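Local atomic coordinates of fructose-1,6-bisphosphatase/inositol-1-monophosphatase (Thermotoga maritima, PDB entry 2P3N), a protein that hydrolyses the phosphate ester of inositol 1-phosphate and the 1-phosphate of fructose 1,6-bisphosphate, using magnesium as its cofactor. Residues Ile41-Glu44 against Ala45-Ile49; Glu223-Ala226 against Phe227-Asn230; Gly151-Val154 against Asp155-Lys159. All coordinates share one frame; numbering follows the deposited sequence.

Contact 1. Residues Ile41-Glu44 against Ala45-Ile49; sequences IDRE and AQRMI
Arg47 folds back along its own helix onto Arg43 and Glu44. Its first torsion (chi1 -66°) sets CG beside the backbone N, with Arg47 CG 3.1 Å from Arg43 O. The chain, extended from CG to NE, then carries the guanidinium along Arg43. Arg47 NH1 comes within 3.6 Å of Arg43 CB, and Glu44 CB lies in the guanidinium plane, at its edge, 3.8 Å from Arg47 NH1. These are packing contacts, with no hydrogen bond from the guanidinium to Arg43 or Glu44. Arg43 and Arg47 lie side by side and point the same way, their guanidinium planes 32° apart. Arg43 NH2 forms a salt bridge with Glu29, which probably offsets part of its charge, while Arg47 NH2 has a long, weak ion pair with Glu40.

All of this sits on helix 40-56, one turn after another. Four successive i to i+4 backbone bonds link the two segments, from Ala45 N to Ile41 O (2.9 Å) through Met48 N to Glu44 O (3.0 Å). Ala45 CB rests against Ile41 O. Ile41, Glu44 and Met48 touch helix 2-21.

Asp42 hydrogen-bonds through OD1 to Thr84, a substrate-binding residue by similarity, and through OD2 to Thr39, and its side chain is about 4 Å from the bound magnesium between nearest atoms, consistent with a second-shell place beside the ligands Glu65, Asp79 and Ile81.

Contact 2. Residues Glu223-Ala226 against Phe227-Asn230; sequences EANA and FSKN
Ser228 OG stands anti to its own carbonyl carbon (chi1 -48°), which swings the hydroxyl back to the start of the turn, beside Asn225. Phe227 has a similar first torsion, and its ring comes to lie over Ala226. The motif is a type I beta turn from Asn225 to Ser228, in the loop between strands 215-217 and 230-234.

Two hydrogen bonds join the two end residues of the turn in opposite senses. Ser228 N gives the closing bond of the turn to Asn225 O at 3.1 Å. Asn225 N donates a hydrogen bond to Ser228 OG at 2.9 Å, and this bond is nearly straight (165°). The backbone and the side chain of Ser228 thus both grip Asn225. Ala224 CB packs against the same hydroxyl, 3.4 Å from Ser228 OG. Just before the turn, Ala224 is tied to Val216 by backbone hydrogen bonding, which ties the start of the loop to strand 215-217, an outermost strand of its sheet within this chain. An alanine in place of Ser228 is likely to leave Asn225 N without its acceptor and would remove one of the two bonds between Asn225 and Ser228.

The aromatic part is small. Phe227 is exposed, while Ala226 is buried. The side chains of Asn225 and Phe227 cross at about a right angle. On one face of the Phe227 ring Ala226 makes a CH-pi contact, its CB 4.1 Å from the centroid and only 20° off the normal. The methyl is offset toward the rim and has Phe227 CE2 at 3.9 Å.

Contact 3. Residues Gly151-Val154 against Asp155-Lys159; sequences GSYV and DFTGK
Tyr153 and Phe156 bring their rings together where the loop after strand 147-150 turns into helix 156-167. Here begins the beta-alpha-beta unit in which helix 156-167 joins the parallel neighbouring strands 147-150 and 170-172.

The aromatic contact is an offset edge-to-face pair. The edge of Tyr153 is directed at the face of Phe156, with centroids 5.7 Å apart and planes at 78°. Tyr153 CD2 makes the nearest approach, 3.7 Å from Phe156 CD1. Phe156 has CG anti to its backbone N (chi1 -177°), which brings its face to the edge of Tyr153, the two side chains running side by side and pointing the same way. Trp195 and Phe160 also meet the Phe156 ring.

Apolar packing is slight beyond the rings. Val154 CG1 reaches Phe156 CB at 4.4 Å. Val154 also touches Arg196, a substrate-binding residue by similarity, and Ile161 of a second subunit packs on Thr157.

The polar contact centres on the Thr157 hydroxyl, which points back from the first turn of the helix into the loop. Lys159 forms a salt bridge with Glu162 of the second subunit, so this helix start lies at a tetramer interface. Gly151 O lies over one face of the Tyr153 ring, offset toward the rim. Tyr153 N donates to Thr157 OG1 in a short, almost straight bond, 2.7 Å long at 171°.

Along the chain the order is contact 1, contact 3, contact 2. None touches another. Contact 1 is the most remote, its centre 26 Å from that of contact 2 and 29 Å from that of contact 3. It lies on helix 40-56, close to the magnesium. Contacts 2 and 3 are nearer neighbours, with centres 19 Å apart and nearest atoms about 7 Å apart. Both adjoin the five-stranded sheet: contact 3 follows strand 147-150, and contact 2 leads into strand 230-234. Asp42 of contact 1 lies near the magnesium, whereas contact 3 touches Arg196, a substrate-binding residue by similarity, and reaches a second subunit.

Contact 1. Residues Ile41-Glu44 against Ala45-Ile49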
ATOM      1  N   ILE A  41     -19.448   3.445  13.764  1.00 34.87           N
ATOM      2  CA  ILE A  41     -18.055   3.778  13.473  1.00 33.17           C
ATOM      3  C   ILE A  41     -17.949   5.218  12.964  1.00 32.60           C
ATOM      4  O   ILE A  41     -16.907   5.855  13.116  1.00 30.75           O
ATOM      5  CB  ILE A  41     -17.434   2.801  12.457  1.00 34.32           C
ATOM      6  CG1 ILE A  41     -17.485   1.378  13.008  1.00 35.76           C
ATOM      7  CG2 ILE A  41     -15.969   3.127  12.253  1.00 28.30           C
ATOM      8  CD1 ILE A  41     -18.869   0.854  13.241  1.00 47.43           C
ATOM      9  N   ASP A  42     -19.027   5.727  12.363  1.00 31.23           N
ATOM     10  CA  ASP A  42     -19.047   7.114  11.895  1.00 30.77           C
ATOM     11  C   ASP A  42     -18.839   7.968  13.154  1.00 33.45           C
ATOM     12  O   ASP A  42     -18.029   8.899  13.172  1.00 32.21           O
ATOM     13  CB  ASP A  42     -20.409   7.473  11.274  1.00 30.46           C
ATOM     14  CG  ASP A  42     -20.652   6.806   9.913  1.00 32.19           C
ATOM     15  OD1 ASP A  42     -20.632   7.512   8.877  1.00 33.20           O
ATOM     16  OD2 ASP A  42     -20.871   5.579   9.871  1.00 32.67           O
ATOM     17  N   ARG A  43     -19.577   7.617  14.211  1.00 32.25           N
ATOM     18  CA  ARG A  43     -19.529   8.319  15.500  1.00 29.36           C
ATOM     19  C   ARG A  43     -18.221   8.141  16.253  1.00 25.75           C
ATOM     20  O   ARG A  43     -17.690   9.078  16.832  1.00 28.13           O
ATOM     21  CB  ARG A  43     -20.649   7.838  16.418  1.00 29.92           C
ATOM     22  CG  ARG A  43     -22.049   8.048  15.913  1.00 30.89           C
ATOM     23  CD  ARG A  43     -23.036   7.589  16.980  1.00 40.74           C
ATOM     24  NE  ARG A  43     -24.422   7.626  16.520  1.00 53.38           N
ATOM     25  CZ  ARG A  43     -24.962   6.732  15.702  1.00 56.62           C
ATOM     26  NH1 ARG A  43     -24.231   5.718  15.255  1.00 64.97           N
ATOM     27  NH2 ARG A  43     -26.229   6.854  15.324  1.00 63.66           N
ATOM     28  N   GLU A  44     -17.728   6.917  16.279  1.00 26.14           N
ATOM     29  CA  GLU A  44     -16.490   6.626  16.969  1.00 26.48           C
ATOM     30  C   GLU A  44     -15.356   7.385  16.287  1.00 27.71           C
ATOM     31  O   GLU A  44     -14.461   7.907  16.949  1.00 29.19           O
ATOM     32  CB  GLU A  44     -16.263   5.116  16.935  1.00 32.05           C
ATOM     33  CG  GLU A  44     -14.949   4.643  17.492  1.00 39.45           C
ATOM     34  CD  GLU A  44     -14.919   3.137  17.648  1.00 41.09           C
ATOM     35  OE1 GLU A  44     -15.558   2.436  16.833  1.00 42.35           O
ATOM     36  OE2 GLU A  44     -14.251   2.657  18.582  1.00 46.35           O
ATOM     37  N   ALA A  45     -15.415   7.460  14.961  1.00 24.37           N
ATOM     38  CA  ALA A  45     -14.404   8.154  14.186  1.00 24.37           C
ATOM     39  C   ALA A  45     -14.501   9.643  14.460  1.00 26.25           C
ATOM     40  O   ALA A  45     -13.488  10.338  14.558  1.00 27.98           O
ATOM     41  CB  ALA A  45     -14.605   7.886  12.706  1.00 20.41           C
ATOM     42  N   GLN A  46     -15.731  10.126  14.591  1.00 26.66           N
ATOM     43  CA  GLN A  46     -15.963  11.533  14.856  1.00 25.53           C
ATOM     44  C   GLN A  46     -15.508  11.917  16.249  1.00 30.48           C
ATOM     45  O   GLN A  46     -15.003  13.024  16.456  1.00 27.40           O
ATOM     46  CB  GLN A  46     -17.437  11.863  14.714  1.00 29.88           C
ATOM     47  CG  GLN A  46     -17.687  13.356  14.664  1.00 35.64           C
ATOM     48  CD  GLN A  46     -19.149  13.689  14.574  1.00 39.96           C
ATOM     49  OE1 GLN A  46     -19.806  13.903  15.593  1.00 39.54           O
ATOM     50  NE2 GLN A  46     -19.681  13.718  13.349  1.00 33.31           N
ATOM     51  N   ARG A  47     -15.700  11.008  17.208  1.00 33.41           N
ATOM     52  CA  ARG A  47     -15.293  11.270  18.592  1.00 34.43           C
ATOM     53  C   ARG A  47     -13.784  11.377  18.615  1.00 32.45           C
ATOM     54  O   ARG A  47     -13.215  12.315  19.181  1.00 33.22           O
ATOM     55  CB  ARG A  47     -15.715  10.139  19.540  1.00 39.86           C
ATOM     56  CG  ARG A  47     -17.210   9.976  19.726  1.00 54.48           C
ATOM     57  CD  ARG A  47     -17.507   9.050  20.902  1.00 65.87           C
ATOM     58  NE  ARG A  47     -18.894   8.581  20.919  1.00 74.44           N
ATOM     59  CZ  ARG A  47     -19.372   7.624  20.125  1.00 78.42           C
ATOM     60  NH1 ARG A  47     -18.575   7.028  19.248  1.00 78.66           N
ATOM     61  NH2 ARG A  47     -20.645   7.256  20.213  1.00 82.54           N
ATOM     62  N   MET A  48     -13.143  10.398  17.990  1.00 30.19           N
ATOM     63  CA  MET A  48     -11.696  10.372  17.929  1.00 30.92           C
ATOM     64  C   MET A  48     -11.167  11.718  17.418  1.00 32.43           C
ATOM     65  O   MET A  48     -10.269  12.314  18.023  1.00 29.17           O
ATOM     66  CB  MET A  48     -11.237   9.219  17.032  1.00 26.01           C
ATOM     67  CG  MET A  48      -9.755   8.914  17.160  1.00 37.85           C
ATOM     68  SD  MET A  48      -9.268   7.240  16.665  1.00 44.26           S
ATOM     69  CE  MET A  48      -9.238   6.381  18.250  1.00 77.20           C
ATOM     70  N   ILE A  49     -11.754  12.210  16.327  1.00 30.06           N
ATOM     71  CA  ILE A  49     -11.328  13.475  15.737  1.00 31.41           C
ATOM     72  C   ILE A  49     -11.667  14.691  16.611  1.00 30.40           C
ATOM     73  O   ILE A  49     -10.780  15.447  17.012  1.00 29.46           O
ATOM     74  CB  ILE A  49     -11.960  13.677  14.324  1.00 32.01           C
ATOM     75  CG1 ILE A  49     -11.503  12.572  13.366  1.00 30.05           C
ATOM     76  CG2 ILE A  49     -11.563  15.040  13.758  1.00 31.94           C
ATOM     77  CD1 ILE A  49     -12.225  12.589  12.012  1.00 30.96           C
TER

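Contact 2. Residues Glu223-Ala226 against Phe227-Asn230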
ATOM      1  N   GLU A 223     -19.158  32.076  -8.092  1.00 66.45           N
ATOM      2  CA  GLU A 223     -18.226  31.476  -7.139  1.00 69.96           C
ATOM      3  C   GLU A 223     -18.871  31.005  -5.840  1.00 72.71           C
ATOM      4  O   GLU A 223     -19.466  31.798  -5.108  1.00 74.55           O
ATOM      5  CB  GLU A 223     -17.109  32.463  -6.824  1.00 76.23           C
ATOM      6  CG  GLU A 223     -16.106  31.936  -5.825  1.00 87.85           C
ATOM      7  CD  GLU A 223     -14.834  32.744  -5.818  1.00 93.17           C
ATOM      8  OE1 GLU A 223     -13.951  32.457  -4.985  1.00 98.10           O
ATOM      9  OE2 GLU A 223     -14.721  33.664  -6.655  1.00 95.38           O
ATOM     10  N   ALA A 224     -18.728  29.713  -5.549  1.00 69.50           N
ATOM     11  CA  ALA A 224     -19.314  29.121  -4.351  1.00 64.90           C
ATOM     12  C   ALA A 224     -18.427  29.187  -3.114  1.00 61.23           C
ATOM     13  O   ALA A 224     -17.217  29.374  -3.208  1.00 62.42           O
ATOM     14  CB  ALA A 224     -19.695  27.674  -4.632  1.00 65.99           C
ATOM     15  N   ASN A 225     -19.056  29.040  -1.951  1.00 56.61           N
ATOM     16  CA  ASN A 225     -18.354  29.052  -0.674  1.00 51.29           C
ATOM     17  C   ASN A 225     -18.828  27.831   0.103  1.00 49.20           C
ATOM     18  O   ASN A 225     -19.740  27.134  -0.340  1.00 43.60           O
ATOM     19  CB  ASN A 225     -18.652  30.333   0.114  1.00 54.99           C
ATOM     20  CG  ASN A 225     -20.094  30.419   0.578  1.00 63.70           C
ATOM     21  OD1 ASN A 225     -21.027  30.386  -0.225  1.00 77.72           O
ATOM     22  ND2 ASN A 225     -20.282  30.536   1.886  1.00 69.29           N
ATOM     23  N   ALA A 226     -18.215  27.579   1.256  1.00 49.91           N
ATOM     24  CA  ALA A 226     -18.549  26.419   2.085  1.00 51.03           C
ATOM     25  C   ALA A 226     -20.040  26.246   2.382  1.00 53.84           C
ATOM     26  O   ALA A 226     -20.486  25.156   2.759  1.00 52.87           O
ATOM     27  CB  ALA A 226     -17.762  26.483   3.404  1.00 42.88           C
ATOM     28  N   PHE A 227     -20.813  27.308   2.182  1.00 56.35           N
ATOM     29  CA  PHE A 227     -22.235  27.263   2.496  1.00 60.64           C
ATOM     30  C   PHE A 227     -23.196  27.387   1.313  1.00 61.68           C
ATOM     31  O   PHE A 227     -24.313  27.890   1.454  1.00 63.61           O
ATOM     32  CB  PHE A 227     -22.514  28.333   3.556  1.00 65.60           C
ATOM     33  CG  PHE A 227     -21.587  28.239   4.746  1.00 67.19           C
ATOM     34  CD1 PHE A 227     -21.790  27.273   5.733  1.00 67.18           C
ATOM     35  CD2 PHE A 227     -20.455  29.046   4.829  1.00 67.87           C
ATOM     36  CE1 PHE A 227     -20.878  27.107   6.778  1.00 62.65           C
ATOM     37  CE2 PHE A 227     -19.536  28.887   5.872  1.00 67.43           C
ATOM     38  CZ  PHE A 227     -19.749  27.915   6.844  1.00 64.80           C
ATOM     39  N   SER A 228     -22.760  26.909   0.151  1.00 60.72           N
ATOM     40  CA  SER A 228     -23.583  26.941  -1.050  1.00 60.26           C
ATOM     41  C   SER A 228     -24.313  25.602  -1.134  1.00 63.34           C
ATOM     42  O   SER A 228     -23.824  24.594  -0.627  1.00 64.09           O
ATOM     43  CB  SER A 228     -22.700  27.146  -2.277  1.00 51.89           C
ATOM     44  OG  SER A 228     -21.796  28.215  -2.058  1.00 39.30           O
ATOM     45  N   LYS A 229     -25.482  25.586  -1.765  1.00 65.05           N
ATOM     46  CA  LYS A 229     -26.262  24.355  -1.872  1.00 63.29           C
ATOM     47  C   LYS A 229     -25.910  23.471  -3.070  1.00 62.72           C
ATOM     48  O   LYS A 229     -25.986  22.242  -2.984  1.00 63.78           O
ATOM     49  CB  LYS A 229     -27.760  24.691  -1.887  1.00 68.47           C
ATOM     50  CG  LYS A 229     -28.150  25.846  -2.811  1.00 72.47           C
ATOM     51  CD  LYS A 229     -29.653  26.116  -2.782  1.00 74.09           C
ATOM     52  CE  LYS A 229     -30.010  27.304  -3.654  1.00 76.72           C
ATOM     53  NZ  LYS A 229     -31.473  27.539  -3.693  1.00 86.39           N
ATOM     54  N   ASN A 230     -25.535  24.093  -4.184  1.00 59.84           N
ATOM     55  CA  ASN A 230     -25.168  23.355  -5.391  1.00 55.42           C
ATOM     56  C   ASN A 230     -23.687  23.581  -5.630  1.00 51.82           C
ATOM     57  O   ASN A 230     -23.176  24.672  -5.366  1.00 51.40           O
ATOM     58  CB  ASN A 230     -25.940  23.869  -6.606  1.00 63.94           C
ATOM     59  CG  ASN A 230     -27.261  24.501  -6.239  1.00 68.56           C
ATOM     60  OD1 ASN A 230     -28.089  23.887  -5.558  1.00 74.71           O
ATOM     61  ND2 ASN A 230     -27.472  25.739  -6.695  1.00 63.28           N
TER

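Contact 3. Residues Gly151-Val154 against Asp155-Lys159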
ATOM      1  N   GLY A 151     -22.806  12.609  -8.013  1.00 45.83           N
ATOM      2  CA  GLY A 151     -23.165  11.779  -6.872  1.00 48.52           C
ATOM      3  C   GLY A 151     -24.551  11.195  -7.085  1.00 49.32           C
ATOM      4  O   GLY A 151     -25.314  11.713  -7.899  1.00 51.39           O
ATOM      5  N   SER A 152     -24.889  10.126  -6.374  1.00 52.55           N
ATOM      6  CA  SER A 152     -26.203   9.513  -6.538  1.00 61.45           C
ATOM      7  C   SER A 152     -27.330  10.351  -5.941  1.00 68.47           C
ATOM      8  O   SER A 152     -27.563  10.329  -4.733  1.00 68.90           O
ATOM      9  CB  SER A 152     -26.213   8.128  -5.909  1.00 57.84           C
ATOM     10  OG  SER A 152     -25.204   7.322  -6.484  1.00 66.75           O
ATOM     11  N   TYR A 153     -28.036  11.080  -6.796  1.00 74.88           N
ATOM     12  CA  TYR A 153     -29.128  11.926  -6.341  1.00 81.32           C
ATOM     13  C   TYR A 153     -30.464  11.457  -6.872  1.00 85.65           C
ATOM     14  O   TYR A 153     -30.546  10.501  -7.639  1.00 84.75           O
ATOM     15  CB  TYR A 153     -28.897  13.370  -6.780  1.00 84.67           C
ATOM     16  CG  TYR A 153     -27.519  13.872  -6.444  1.00 88.51           C
ATOM     17  CD1 TYR A 153     -27.044  13.829  -5.136  1.00 89.76           C
ATOM     18  CD2 TYR A 153     -26.676  14.367  -7.439  1.00 89.68           C
ATOM     19  CE1 TYR A 153     -25.760  14.265  -4.822  1.00 90.87           C
ATOM     20  CE2 TYR A 153     -25.389  14.806  -7.136  1.00 89.87           C
ATOM     21  CZ  TYR A 153     -24.939  14.750  -5.827  1.00 89.77           C
ATOM     22  OH  TYR A 153     -23.672  15.178  -5.514  1.00 87.19           O
ATOM     23  N   VAL A 154     -31.507  12.161  -6.450  1.00 91.14           N
ATOM     24  CA  VAL A 154     -32.880  11.880  -6.840  1.00 94.16           C
ATOM     25  C   VAL A 154     -33.000  11.496  -8.317  1.00 94.09           C
ATOM     26  O   VAL A 154     -32.654  10.383  -8.707  1.00 98.08           O
ATOM     27  CB  VAL A 154     -33.776  13.117  -6.518  1.00 98.96           C
ATOM     28  CG1 VAL A 154     -33.253  14.354  -7.249  1.00 98.67           C
ATOM     29  CG2 VAL A 154     -35.225  12.832  -6.870  1.00102.01           C
ATOM     30  N   ASP A 155     -33.489  12.420  -9.132  1.00 87.67           N
ATOM     31  CA  ASP A 155     -33.662  12.185 -10.553  1.00 82.38           C
ATOM     32  C   ASP A 155     -32.535  12.865 -11.307  1.00 77.97           C
ATOM     33  O   ASP A 155     -32.349  12.645 -12.503  1.00 75.77           O
ATOM     34  CB  ASP A 155     -34.998  12.764 -11.016  1.00 83.63           C
ATOM     35  CG  ASP A 155     -36.192  12.015 -10.451  1.00 86.34           C
ATOM     36  OD1 ASP A 155     -36.300  11.893  -9.214  1.00 93.09           O
ATOM     37  OD2 ASP A 155     -37.031  11.547 -11.251  1.00 85.91           O
ATOM     38  N   PHE A 156     -31.795  13.701 -10.588  1.00 73.94           N
ATOM     39  CA  PHE A 156     -30.679  14.456 -11.146  1.00 69.52           C
ATOM     40  C   PHE A 156     -29.636  13.587 -11.845  1.00 66.72           C
ATOM     41  O   PHE A 156     -29.357  13.754 -13.036  1.00 65.77           O
ATOM     42  CB  PHE A 156     -30.007  15.251 -10.031  1.00 70.83           C
ATOM     43  CG  PHE A 156     -28.883  16.113 -10.499  1.00 73.50           C
ATOM     44  CD1 PHE A 156     -27.636  15.565 -10.778  1.00 73.12           C
ATOM     45  CD2 PHE A 156     -29.077  17.478 -10.682  1.00 76.08           C
ATOM     46  CE1 PHE A 156     -26.597  16.362 -11.236  1.00 75.73           C
ATOM     47  CE2 PHE A 156     -28.045  18.291 -11.141  1.00 78.61           C
ATOM     48  CZ  PHE A 156     -26.799  17.732 -11.419  1.00 79.38           C
ATOM     49  N   THR A 157     -29.048  12.676 -11.080  1.00 64.14           N
ATOM     50  CA  THR A 157     -28.026  11.776 -11.585  1.00 59.45           C
ATOM     51  C   THR A 157     -28.400  11.196 -12.938  1.00 58.62           C
ATOM     52  O   THR A 157     -27.892  11.642 -13.963  1.00 58.04           O
ATOM     53  CB  THR A 157     -27.775  10.628 -10.587  1.00 55.34           C
ATOM     54  OG1 THR A 157     -27.259  11.166  -9.362  1.00 49.73           O
ATOM     55  CG2 THR A 157     -26.780   9.640 -11.153  1.00 57.57           C
ATOM     56  N   GLY A 158     -29.289  10.207 -12.929  1.00 61.51           N
ATOM     57  CA  GLY A 158     -29.719   9.564 -14.162  1.00 67.39           C
ATOM     58  C   GLY A 158     -29.937  10.500 -15.337  1.00 70.46           C
ATOM     59  O   GLY A 158     -29.661  10.139 -16.481  1.00 70.47           O
ATOM     60  N   LYS A 159     -30.440  11.700 -15.062  1.00 71.45           N
ATOM     61  CA  LYS A 159     -30.685  12.681 -16.114  1.00 71.60           C
ATOM     62  C   LYS A 159     -29.385  13.338 -16.549  1.00 70.09           C
ATOM     63  O   LYS A 159     -29.103  13.436 -17.746  1.00 69.66           O
ATOM     64  CB  LYS A 159     -31.669  13.756 -15.632  1.00 74.40           C
ATOM     65  CG  LYS A 159     -33.119  13.318 -15.659  1.00 76.28           C
ATOM     66  CD  LYS A 159     -33.578  13.068 -17.089  1.00 77.90           C
ATOM     67  CE  LYS A 159     -34.963  12.447 -17.129  1.00 79.48           C
ATOM     68  NZ  LYS A 159     -34.975  11.084 -16.528  1.00 79.28           N
TER